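Local coordinates for putative glutathionylspermidine synthase (Methylobacillus flagellatus, PDB 3N6X), which probably acts as an ATP-dependent ligase of the circularly permuted ATP-grasp type, possibly joining glutathione to spermidine, at residues A[281-284]-A[285-288]; A[298-301]-A[302-306]; A[253-257]-A[258-262]; A[231-234]-A[235-239]. One frame throughout, in Å; residues are numbered along the deposited sequence. Where two conformers were deposited one is given.

Contact 1: A[281-284]-A[285-288]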
loop_
_atom_site.group_PDB
_atom_site.type_symbol
_atom_site.label_atom_id
_atom_site.label_comp_id
_atom_site.label_asym_id
_atom_site.label_seq_id
_atom_site.Cartn_x
_atom_site.Cartn_y
_atom_site.Cartn_z
ATOM N N PHE A 281 -9.650 -16.949 6.230
ATOM C CA PHE A 281 -9.015 -17.738 7.291
ATOM C C PHE A 281 -9.395 -17.355 8.725
ATOM O O PHE A 281 -8.882 -17.976 9.655
ATOM C CB PHE A 281 -7.494 -17.679 7.130
ATOM C CG PHE A 281 -6.965 -18.483 5.972
ATOM C CD1 PHE A 281 -6.940 -17.950 4.688
ATOM C CD2 PHE A 281 -6.452 -19.761 6.168
ATOM C CE1 PHE A 281 -6.440 -18.691 3.617
ATOM C CE2 PHE A 281 -5.955 -20.503 5.098
ATOM C CZ PHE A 281 -5.958 -19.966 3.827
ATOM N N ILE A 282 -10.272 -16.350 8.918
ATOM C CA ILE A 282 -10.582 -15.844 10.264
ATOM C C ILE A 282 -11.561 -16.674 11.091
ATOM O O ILE A 282 -11.595 -16.508 12.309
ATOM C CB ILE A 282 -10.967 -14.335 10.283
ATOM C CG1 ILE A 282 -12.264 -14.058 9.513
ATOM C CG2 ILE A 282 -9.815 -13.440 9.840
ATOM C CD1 ILE A 282 -13.281 -13.353 10.305
ATOM N N ASP A 283 -12.440 -17.448 10.446
ATOM C CA ASP A 283 -13.486 -18.165 11.176
ATOM C C ASP A 283 -13.876 -19.464 10.457
ATOM O O ASP A 283 -14.635 -19.432 9.472
ATOM C CB ASP A 283 -14.723 -17.244 11.412
ATOM C CG ASP A 283 -15.857 -17.859 12.234
ATOM O OD1 ASP A 283 -15.720 -19.028 12.663
ATOM O OD2 ASP A 283 -16.896 -17.174 12.425
ATOM N N PRO A 284 -13.409 -20.630 10.984
ATOM C CA PRO A 284 -13.725 -21.910 10.325
ATOM C C PRO A 284 -15.207 -22.310 10.338
ATOM O O PRO A 284 -15.590 -23.185 9.586
ATOM C CB PRO A 284 -12.828 -22.924 11.045
ATOM C CG PRO A 284 -12.433 -22.287 12.303
ATOM C CD PRO A 284 -12.483 -20.812 12.123
ATOM N N LEU A 285 -16.042 -21.629 11.123
ATOM C CA LEU A 285 -17.478 -21.904 11.154
ATOM C C LEU A 285 -18.231 -21.124 10.079
ATOM O O LEU A 285 -19.429 -21.342 9.898
ATOM C CB LEU A 285 -18.082 -21.563 12.543
ATOM C CG LEU A 285 -17.470 -22.257 13.768
ATOM C CD1 LEU A 285 -18.193 -21.838 15.031
ATOM C CD2 LEU A 285 -17.495 -23.783 13.620
ATOM N N SER A 286 -17.559 -20.191 9.396
ATOM C CA SER A 286 -18.230 -19.344 8.404
ATOM C C SER A 286 -17.531 -19.320 7.062
ATOM O O SER A 286 -18.179 -19.096 6.040
ATOM C CB SER A 286 -18.372 -17.921 8.935
ATOM O OG SER A 286 -19.225 -17.887 10.068
ATOM N N PHE A 287 -16.204 -19.472 7.061
ATOM C CA PHE A 287 -15.417 -19.433 5.837
ATOM C C PHE A 287 -14.693 -20.762 5.657
ATOM O O PHE A 287 -15.323 -21.793 5.859
ATOM C CB PHE A 287 -14.469 -18.215 5.843
ATOM C CG PHE A 287 -15.207 -16.891 5.939
ATOM C CD1 PHE A 287 -16.163 -16.535 4.990
ATOM C CD2 PHE A 287 -14.972 -16.020 6.996
ATOM C CE1 PHE A 287 -16.849 -15.316 5.083
ATOM C CE2 PHE A 287 -15.662 -14.801 7.091
ATOM C CZ PHE A 287 -16.585 -14.452 6.127
ATOM N N ARG A 288 -13.384 -20.753 5.289
ATOM C CA ARG A 288 -12.578 -21.977 5.110
ATOM C C ARG A 288 -12.624 -22.851 6.373
ATOM O O ARG A 288 -12.102 -22.441 7.412
ATOM C CB ARG A 288 -11.127 -21.617 4.786
ATOM C CG ARG A 288 -10.918 -21.069 3.389
ATOM C CD ARG A 288 -9.475 -20.674 3.209
ATOM N NE ARG A 288 -9.208 -20.166 1.867
ATOM C CZ ARG A 288 -8.732 -20.909 0.874
ATOM N NH1 ARG A 288 -8.478 -22.199 1.063
ATOM N NH2 ARG A 288 -8.509 -20.370 -0.316
HETATM O O HOH W 1 -11.760 -19.582 8.145
HETATM O O HOH W 2 -19.369 -17.259 12.880
HETATM O O HOH W 3 -17.550 -22.921 7.009
#
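One face of the Phe281 ring carries the Arg288 side chain: CD sits over it, 3.8 Å from the ring centroid and 17° off the normal, as a CH-pi contact. The extended chain of Arg288 continues over the rim, NE 3.6 Å from Phe281 CE1 and the guanidinium lying above Phe281 CZ, 11° from parallel. The other aromatic ring, that of Phe287, meets Ile282 more loosely, through CD2 at 4.2 Å from Ile282 CG1; Arg128 makes a cation-pi contact with Phe287. Between the rings the chain folds round Asp283. Its carbonyl O takes Ser286 N at 3.0 Å, from above the carbonyl plane, and Phe287 N at 2.9 Å, nearly in line with the C=O bond. With CG anti to the backbone N (chi1 -177°), the carboxylate reaches forward and OD1 accepts Leu285 N at 3.0 Å, the N-H arriving from above the carboxylate plane, in an Asx turn. Gly297 N also binds OD1 and Leu299 N binds OD2, at the start of helix 298-303. So many N-H donors around one buried carboxylate, together with the helix end, would be expected to favour its charged form.

Contact 2: A[298-301]-A[302-306]. With SO4 (sulfate ion), chain C.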
loop_
_atom_site.group_PDB
_atom_site.type_symbol
_atom_site.label_atom_id
_atom_site.label_comp_id
_atom_site.label_asym_id
_atom_site.label_seq_id
_atom_site.Cartn_x
_atom_site.Cartn_y
_atom_site.Cartn_z
ATOM N N LEU A 298 -16.058 -16.083 15.338
ATOM C CA LEU A 298 -15.633 -14.679 15.294
ATOM C C LEU A 298 -16.539 -13.808 14.412
ATOM O O LEU A 298 -16.926 -12.710 14.831
ATOM C CB LEU A 298 -14.168 -14.576 14.831
ATOM C CG LEU A 298 -13.575 -13.165 14.733
ATOM C CD1 LEU A 298 -13.627 -12.451 16.071
ATOM C CD2 LEU A 298 -12.150 -13.211 14.204
ATOM N N LEU A 299 -16.872 -14.286 13.197
ATOM C CA LEU A 299 -17.725 -13.533 12.290
ATOM C C LEU A 299 -19.083 -13.180 12.910
ATOM O O LEU A 299 -19.528 -12.036 12.784
ATOM C CB LEU A 299 -17.900 -14.267 10.947
ATOM C CG LEU A 299 -18.738 -13.509 9.896
ATOM C CD1 LEU A 299 -18.040 -12.200 9.453
ATOM C CD2 LEU A 299 -19.062 -14.398 8.726
ATOM N N SER A 300 -19.708 -14.140 13.627
ATOM C CA SER A 300 -20.992 -13.921 14.315
ATOM C C SER A 300 -20.916 -12.801 15.381
ATOM O O SER A 300 -21.849 -12.002 15.491
ATOM C CB SER A 300 -21.492 -15.222 14.944
ATOM O OG SER A 300 -22.627 -15.002 15.768
ATOM N N VAL A 301 -19.814 -12.754 16.168
ATOM C CA VAL A 301 -19.608 -11.710 17.203
ATOM C C VAL A 301 -19.499 -10.319 16.532
ATOM O O VAL A 301 -20.065 -9.340 17.020
ATOM C CB VAL A 301 -18.353 -12.017 18.091
ATOM C CG1 VAL A 301 -18.158 -10.955 19.165
ATOM C CG2 VAL A 301 -18.462 -13.397 18.723
ATOM N N TYR A 302 -18.760 -10.253 15.430
ATOM C CA TYR A 302 -18.557 -9.041 14.655
ATOM C C TYR A 302 -19.885 -8.572 14.043
ATOM O O TYR A 302 -20.251 -7.408 14.200
ATOM C CB TYR A 302 -17.499 -9.298 13.565
ATOM C CG TYR A 302 -17.229 -8.116 12.657
ATOM C CD1 TYR A 302 -16.989 -6.843 13.186
ATOM C CD2 TYR A 302 -17.110 -8.283 11.278
ATOM C CE1 TYR A 302 -16.687 -5.763 12.359
ATOM C CE2 TYR A 302 -16.772 -7.218 10.446
ATOM C CZ TYR A 302 -16.569 -5.957 10.988
ATOM O OH TYR A 302 -16.238 -4.913 10.174
ATOM N N ARG A 303 -20.630 -9.498 13.399
ATOM C CA ARG A 303 -21.937 -9.198 12.793
ATOM C C ARG A 303 -22.949 -8.722 13.840
ATOM O O ARG A 303 -23.817 -7.918 13.509
ATOM C CB ARG A 303 -22.491 -10.433 12.054
ATOM C CG ARG A 303 -21.825 -10.722 10.695
ATOM C CD ARG A 303 -22.302 -12.037 10.066
ATOM N NE ARG A 303 -23.718 -12.320 10.350
ATOM C CZ ARG A 303 -24.739 -11.849 9.638
ATOM N NH1 ARG A 303 -24.522 -11.080 8.580
ATOM N NH2 ARG A 303 -25.984 -12.133 9.988
ATOM N N ASN A 304 -22.809 -9.182 15.118
ATOM C CA ASN A 304 -23.726 -8.823 16.217
ATOM C C ASN A 304 -23.207 -7.754 17.187
ATOM O O ASN A 304 -23.796 -7.548 18.256
ATOM C CB ASN A 304 -24.216 -10.068 16.962
ATOM C CG ASN A 304 -25.143 -10.909 16.128
ATOM O OD1 ASN A 304 -26.311 -10.592 15.969
ATOM N ND2 ASN A 304 -24.622 -11.953 15.515
ATOM N N GLY A 305 -22.146 -7.063 16.793
ATOM C CA GLY A 305 -21.610 -5.915 17.523
ATOM C C GLY A 305 -20.841 -6.178 18.807
ATOM O O GLY A 305 -20.642 -5.253 19.603
ATOM N N GLY A 306 -20.343 -7.395 18.984
ATOM C CA GLY A 306 -19.581 -7.745 20.183
ATOM C C GLY A 306 -18.089 -7.496 20.074
ATOM O O GLY A 306 -17.364 -7.606 21.071
HETATM S S SO4 C . -25.269 -14.777 13.110
HETATM O O1 SO4 C . -23.983 -14.176 12.735
HETATM O O2 SO4 C . -26.299 -13.732 13.217
HETATM O O3 SO4 C . -25.667 -15.756 12.083
HETATM O O4 SO4 C . -25.134 -15.460 14.420
#
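Arg303 leaves the helix alongside Leu299, one turn earlier. Its CB and CG both rest near Leu299 O, each 3.4 Å away, and CD crosses Leu299 CG at 3.9 Å. A bend at chi3 (35°) then brings NE to a bound sulfate, probably from the crystallisation liquor, whose O1 it meets edge-on in the guanidinium plane at 3.0 Å, in a nearly straight bond (169°). At the tip NH1 is tied to Glu130 O, while NH2 forms a salt bridge with a second sulfate. Ser300 OG donates a hydrogen bond to O4 of the first ion, 2.9 Å away. Here helix 298-303, the crossover of a beta-alpha-beta unit between strands 268-275 and 308-310, comes to its end in a Schellman motif: Gly306 N reaches back to Val301 O at 2.8 Å, and Gly305, with positive phi, is the C' residue whose N bonds to Tyr302 O. Asn304 bends its amide back over the last turn, and ND2 donates an N-H hydrogen bond to Ser300 O at 2.8 Å, close to the amide plane; its bond to the sulfate is weak. Val301 CG1 packs on Gly306 C at 3.6 Å.

Contact 3: A[253-257]-A[258-262]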
loop_
_atom_site.group_PDB
_atom_site.type_symbol
_atom_site.label_atom_id
_atom_site.label_comp_id
_atom_site.label_asym_id
_atom_site.label_seq_id
_atom_site.Cartn_x
_atom_site.Cartn_y
_atom_site.Cartn_z
ATOM N N PHE A 253 -10.941 -16.948 21.951
ATOM C CA PHE A 253 -12.103 -17.811 21.866
ATOM C C PHE A 253 -13.343 -16.973 21.978
ATOM O O PHE A 253 -13.297 -15.869 22.521
ATOM C CB PHE A 253 -12.072 -18.964 22.929
ATOM C CG PHE A 253 -12.168 -18.523 24.374
ATOM C CD1 PHE A 253 -13.405 -18.384 24.995
ATOM C CD2 PHE A 253 -11.016 -18.258 25.119
ATOM C CE1 PHE A 253 -13.495 -17.935 26.315
ATOM C CE2 PHE A 253 -11.106 -17.824 26.446
ATOM C CZ PHE A 253 -12.342 -17.669 27.037
ATOM N N VAL A 254 -14.456 -17.494 21.471
ATOM C CA VAL A 254 -15.728 -16.800 21.455
ATOM C C VAL A 254 -16.712 -17.442 22.445
ATOM O O VAL A 254 -16.794 -18.667 22.522
ATOM C CB VAL A 254 -16.300 -16.836 19.995
ATOM C CG1 VAL A 254 -17.818 -16.658 19.975
ATOM C CG2 VAL A 254 -15.613 -15.809 19.107
ATOM N N ARG A 255 -17.507 -16.605 23.141
ATOM C CA ARG A 255 -18.684 -17.024 23.913
ATOM C C ARG A 255 -19.608 -15.868 24.246
ATOM O O ARG A 255 -19.145 -14.764 24.526
ATOM C CB ARG A 255 -18.354 -17.889 25.149
ATOM C CG ARG A 255 -17.688 -17.163 26.268
ATOM C CD ARG A 255 -17.797 -17.943 27.557
ATOM N NE ARG A 255 -16.636 -17.702 28.396
ATOM C CZ ARG A 255 -16.501 -16.644 29.179
ATOM N NH1 ARG A 255 -17.488 -15.765 29.289
ATOM N NH2 ARG A 255 -15.395 -16.475 29.893
ATOM N N ASN A 256 -20.919 -16.130 24.187
ATOM C CA ASN A 256 -21.986 -15.164 24.448
ATOM C C ASN A 256 -21.743 -13.778 23.840
ATOM O O ASN A 256 -21.773 -12.743 24.525
ATOM C CB ASN A 256 -22.357 -15.134 25.922
ATOM C CG ASN A 256 -22.895 -16.462 26.400
ATOM O OD1 ASN A 256 -23.540 -17.217 25.653
ATOM N ND2 ASN A 256 -22.623 -16.785 27.637
ATOM N N ASN A 257 -21.541 -13.770 22.504
ATOM C CA ASN A 257 -21.339 -12.557 21.707
ATOM C C ASN A 257 -20.150 -11.714 22.157
ATOM O O ASN A 257 -20.219 -10.480 22.179
ATOM C CB ASN A 257 -22.623 -11.727 21.620
ATOM C CG ASN A 257 -22.657 -10.827 20.416
ATOM O OD1 ASN A 257 -22.091 -11.142 19.370
ATOM N ND2 ASN A 257 -23.297 -9.668 20.550
ATOM N N ALA A 258 -19.054 -12.372 22.489
ATOM C CA ALA A 258 -17.849 -11.686 22.908
ATOM C C ALA A 258 -16.649 -12.528 22.568
ATOM O O ALA A 258 -16.768 -13.748 22.431
ATOM C CB ALA A 258 -17.892 -11.402 24.409
ATOM N N VAL A 259 -15.499 -11.882 22.402
ATOM C CA VAL A 259 -14.233 -12.549 22.108
ATOM C C VAL A 259 -13.349 -12.329 23.309
ATOM O O VAL A 259 -13.294 -11.203 23.838
ATOM C CB VAL A 259 -13.581 -11.988 20.796
ATOM C CG1 VAL A 259 -12.221 -12.633 20.526
ATOM C CG2 VAL A 259 -14.512 -12.176 19.605
ATOM N N TYR A 260 -12.674 -13.393 23.768
ATOM C CA TYR A 260 -11.811 -13.322 24.933
ATOM C C TYR A 260 -10.415 -13.730 24.597
ATOM O O TYR A 260 -10.212 -14.595 23.754
ATOM C CB TYR A 260 -12.357 -14.225 26.063
ATOM C CG TYR A 260 -13.690 -13.765 26.599
ATOM C CD1 TYR A 260 -13.765 -12.839 27.635
ATOM C CD2 TYR A 260 -14.880 -14.222 26.048
ATOM C CE1 TYR A 260 -14.988 -12.350 28.080
ATOM C CE2 TYR A 260 -16.112 -13.767 26.511
ATOM C CZ TYR A 260 -16.161 -12.818 27.517
ATOM O OH TYR A 260 -17.363 -12.366 27.980
HETATM N N MSE A 261 -9.440 -13.147 25.288
HETATM C CA MSE A 261 -8.055 -13.548 25.171
HETATM C C MSE A 261 -7.706 -14.378 26.413
HETATM O O MSE A 261 -8.105 -14.012 27.520
HETATM C CB MSE A 261 -7.148 -12.321 25.065
HETATM C CG MSE A 261 -5.672 -12.676 24.843
HETATM SE SE MSE A 261 -4.514 -11.120 24.872
HETATM C CE MSE A 261 -5.515 -9.981 26.035
ATOM N N ARG A 262 -7.013 -15.514 26.224
ATOM C CA ARG A 262 -6.612 -16.388 27.332
ATOM C C ARG A 262 -5.464 -15.765 28.123
ATOM O O ARG A 262 -4.432 -15.411 27.545
ATOM C CB ARG A 262 -6.161 -17.771 26.814
ATOM C CG ARG A 262 -7.135 -18.459 25.862
ATOM C CD ARG A 262 -6.590 -19.811 25.431
ATOM N NE ARG A 262 -7.248 -20.319 24.228
ATOM C CZ ARG A 262 -8.392 -20.992 24.237
ATOM N NH1 ARG A 262 -9.016 -21.238 25.382
ATOM N NH2 ARG A 262 -8.932 -21.406 23.099
#
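Phe253 and Arg255 both swing CG between their backbone N and carbonyl carbon (chi1 66° and 71°), which brings both to the same side of Tyr260, Arg255 over the ring and Phe253 at CB. The guanidinium of Arg255 stacks flat on the Tyr260 ring, CZ 4.3 Å from the centroid with the planes 25° apart, a cation-pi contact. Tyr260 CB lies over the face of Phe253, 3.9 Å from the centroid, while the two rings are nearly parallel but largely offset. Phe253 CD2 lies over one face of the Arg262 guanidinium, 3.6 Å from NH1, while Arg262 CG comes to the ring edge and NE binds Gln250 O. Beneath these groups Phe253 and Tyr260 form an antiparallel hydrogen-bonded pair, Tyr260 N to Phe253 O at 2.8 Å. The strands are joined by a turn close to type I', with Asn256 and Asn257 at its corners, closed by Arg255 N to Ala258 O at 3.0 Å and a weak return bond. On the opposite face Val254 CG2 meets Val259 CG2 at 3.8 Å, and these valines lie on Val301 of helix 298-303. Strand 259-261 in turn pairs with strand 268-275, so the hairpin forms one margin of the mixed sheet.

Contact 4: A[231-234]-A[235-239]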
loop_
_atom_site.group_PDB
_atom_site.type_symbol
_atom_site.label_atom_id
_atom_site.label_comp_id
_atom_site.label_asym_id
_atom_site.label_seq_id
_atom_site.Cartn_x
_atom_site.Cartn_y
_atom_site.Cartn_z
ATOM N N ALA A 231 5.144 -11.460 6.194
ATOM C CA ALA A 231 5.018 -10.178 6.895
ATOM C C ALA A 231 4.971 -10.328 8.428
ATOM O O ALA A 231 4.686 -9.350 9.121
ATOM C CB ALA A 231 3.778 -9.420 6.394
ATOM N N TYR A 232 5.273 -11.545 8.964
ATOM C CA TYR A 232 5.214 -11.782 10.411
ATOM C C TYR A 232 6.026 -10.794 11.203
ATOM O O TYR A 232 5.512 -10.264 12.192
ATOM C CB TYR A 232 5.570 -13.217 10.788
ATOM C CG TYR A 232 5.476 -13.490 12.280
ATOM C CD1 TYR A 232 4.253 -13.435 12.944
ATOM C CD2 TYR A 232 6.610 -13.791 13.028
ATOM C CE1 TYR A 232 4.152 -13.730 14.302
ATOM C CE2 TYR A 232 6.522 -14.085 14.389
ATOM C CZ TYR A 232 5.293 -14.045 15.026
ATOM O OH TYR A 232 5.204 -14.340 16.367
ATOM N N PHE A 233 7.290 -10.517 10.775
ATOM C CA PHE A 233 8.109 -9.546 11.494
ATOM C C PHE A 233 7.398 -8.199 11.603
ATOM O O PHE A 233 7.400 -7.613 12.684
ATOM C CB PHE A 233 9.523 -9.388 10.890
ATOM C CG PHE A 233 10.304 -8.263 11.541
ATOM C CD1 PHE A 233 10.806 -8.399 12.833
ATOM C CD2 PHE A 233 10.429 -7.026 10.913
ATOM C CE1 PHE A 233 11.457 -7.337 13.464
ATOM C CE2 PHE A 233 11.084 -5.966 11.546
ATOM C CZ PHE A 233 11.591 -6.128 12.818
ATOM N N GLU A 234 6.732 -7.734 10.516
ATOM C CA GLU A 234 5.976 -6.486 10.558
ATOM C C GLU A 234 4.859 -6.558 11.609
ATOM O O GLU A 234 4.671 -5.595 12.347
ATOM C CB GLU A 234 5.409 -6.104 9.168
ATOM C CG GLU A 234 4.812 -4.703 9.163
ATOM C CD GLU A 234 4.314 -4.162 7.837
ATOM O OE1 GLU A 234 5.160 -3.730 7.019
ATOM O OE2 GLU A 234 3.081 -4.003 7.697
ATOM N N HIS A 235 4.175 -7.727 11.729
ATOM C CA HIS A 235 3.089 -7.908 12.705
ATOM C C HIS A 235 3.634 -7.759 14.132
ATOM O O HIS A 235 3.070 -7.010 14.936
ATOM C CB HIS A 235 2.413 -9.292 12.537
ATOM C CG HIS A 235 1.958 -9.613 11.136
ATOM N ND1 HIS A 235 1.478 -10.869 10.809
ATOM C CD2 HIS A 235 1.897 -8.822 10.030
ATOM C CE1 HIS A 235 1.164 -10.810 9.522
ATOM N NE2 HIS A 235 1.420 -9.604 9.008
ATOM N N ALA A 236 4.757 -8.448 14.425
ATOM C CA ALA A 236 5.397 -8.413 15.732
ATOM C C ALA A 236 5.939 -7.001 16.030
ATOM O O ALA A 236 5.702 -6.467 17.124
ATOM C CB ALA A 236 6.525 -9.449 15.791
ATOM N N PHE A 237 6.580 -6.368 15.009
ATOM C CA PHE A 237 7.138 -5.016 15.100
ATOM C C PHE A 237 6.059 -3.953 15.378
ATOM O O PHE A 237 6.197 -3.197 16.349
ATOM C CB PHE A 237 7.964 -4.671 13.835
ATOM C CG PHE A 237 8.383 -3.219 13.709
ATOM C CD1 PHE A 237 9.428 -2.706 14.480
ATOM C CD2 PHE A 237 7.737 -2.364 12.817
ATOM C CE1 PHE A 237 9.814 -1.360 14.366
ATOM C CE2 PHE A 237 8.121 -1.018 12.708
ATOM C CZ PHE A 237 9.161 -0.528 13.478
ATOM N N ILE A 238 4.974 -3.902 14.547
ATOM C CA ILE A 238 3.926 -2.912 14.751
ATOM C C ILE A 238 3.194 -3.095 16.095
ATOM O O ILE A 238 2.980 -2.120 16.802
ATOM C CB ILE A 238 3.002 -2.726 13.491
ATOM C CG1 ILE A 238 2.300 -1.357 13.489
ATOM C CG2 ILE A 238 2.022 -3.868 13.298
ATOM C CD1 ILE A 238 3.158 -0.227 12.987
ATOM N N ALA A 239 2.906 -4.351 16.488
ATOM C CA ALA A 239 2.262 -4.650 17.786
ATOM C C ALA A 239 3.157 -4.196 18.963
ATOM O O ALA A 239 2.665 -3.602 19.933
ATOM C CB ALA A 239 1.964 -6.145 17.897
#
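Ala236 N donates its hydrogen to Tyr232 O at 3.0 Å in a nearly straight bond (165°). The same i to i+4 pattern runs on through Phe237 N to Phe233 O and Ile238 N to Glu234 O, although Phe233 and Ile238 each have two conformers; at the start His235 N closes the first turn on Ala231 O at 3.1 Å. Ala231 is the N-cap residue, and its carbonyl oxygen has a second neighbour: the imidazole of His235 lies against it, so that O stands above one face of the ring, off-centre, with CD2 at 3.0 Å. Tyr232 CA covers the same ring face as a CH-pi contact, 4.1 Å from the centroid, and Ala231 CB touches NE2 at 3.5 Å. The ring is brought back over the helix start because CG is anti to the carbonyl carbon (chi1 -52°); ND1, bonded to Thr224 OG1, helps fix its rotation. Helix 232-242 is the crossover between parallel strands 220-223 and 245-247, and His235, Ala236 and Ala239 touch Leu246. Glu234 extends in another direction: OE1 accepts from Gly169 N and Ser171 OG, and OE2 forms a salt bridge with Arg276. Further round, Phe237 CB lies over the face of the Phe233 ring, 4.2 Å from its centroid, a contact made less certain by the second Phe233 conformer. Phe237 also packs on helix 170-183.

Contacts 1 and 3 each touch contact 2 but not one another, their nearest atoms being about 7 Å apart. The turn of contact 1 meets the start of the helix of contact 2, with Phe287 CZ 3.6 Å from Leu299 CD2; their centres are about 13 Å apart. Contact 3 lies closer, about 10 Å from contact 2 between centres: Val301 CG2 packs on Val254 CG1 at 3.6 Å, and Asn257 ND2 reaches Asn304 O at 3.2 Å, joining hairpin turn to helix end. Contact 4 stands apart, its centre 23 to 25 Å from the others, yet its helix and the hairpin of contact 3 both flank or belong to the same mixed sheet. The sulfate lies at contact 2.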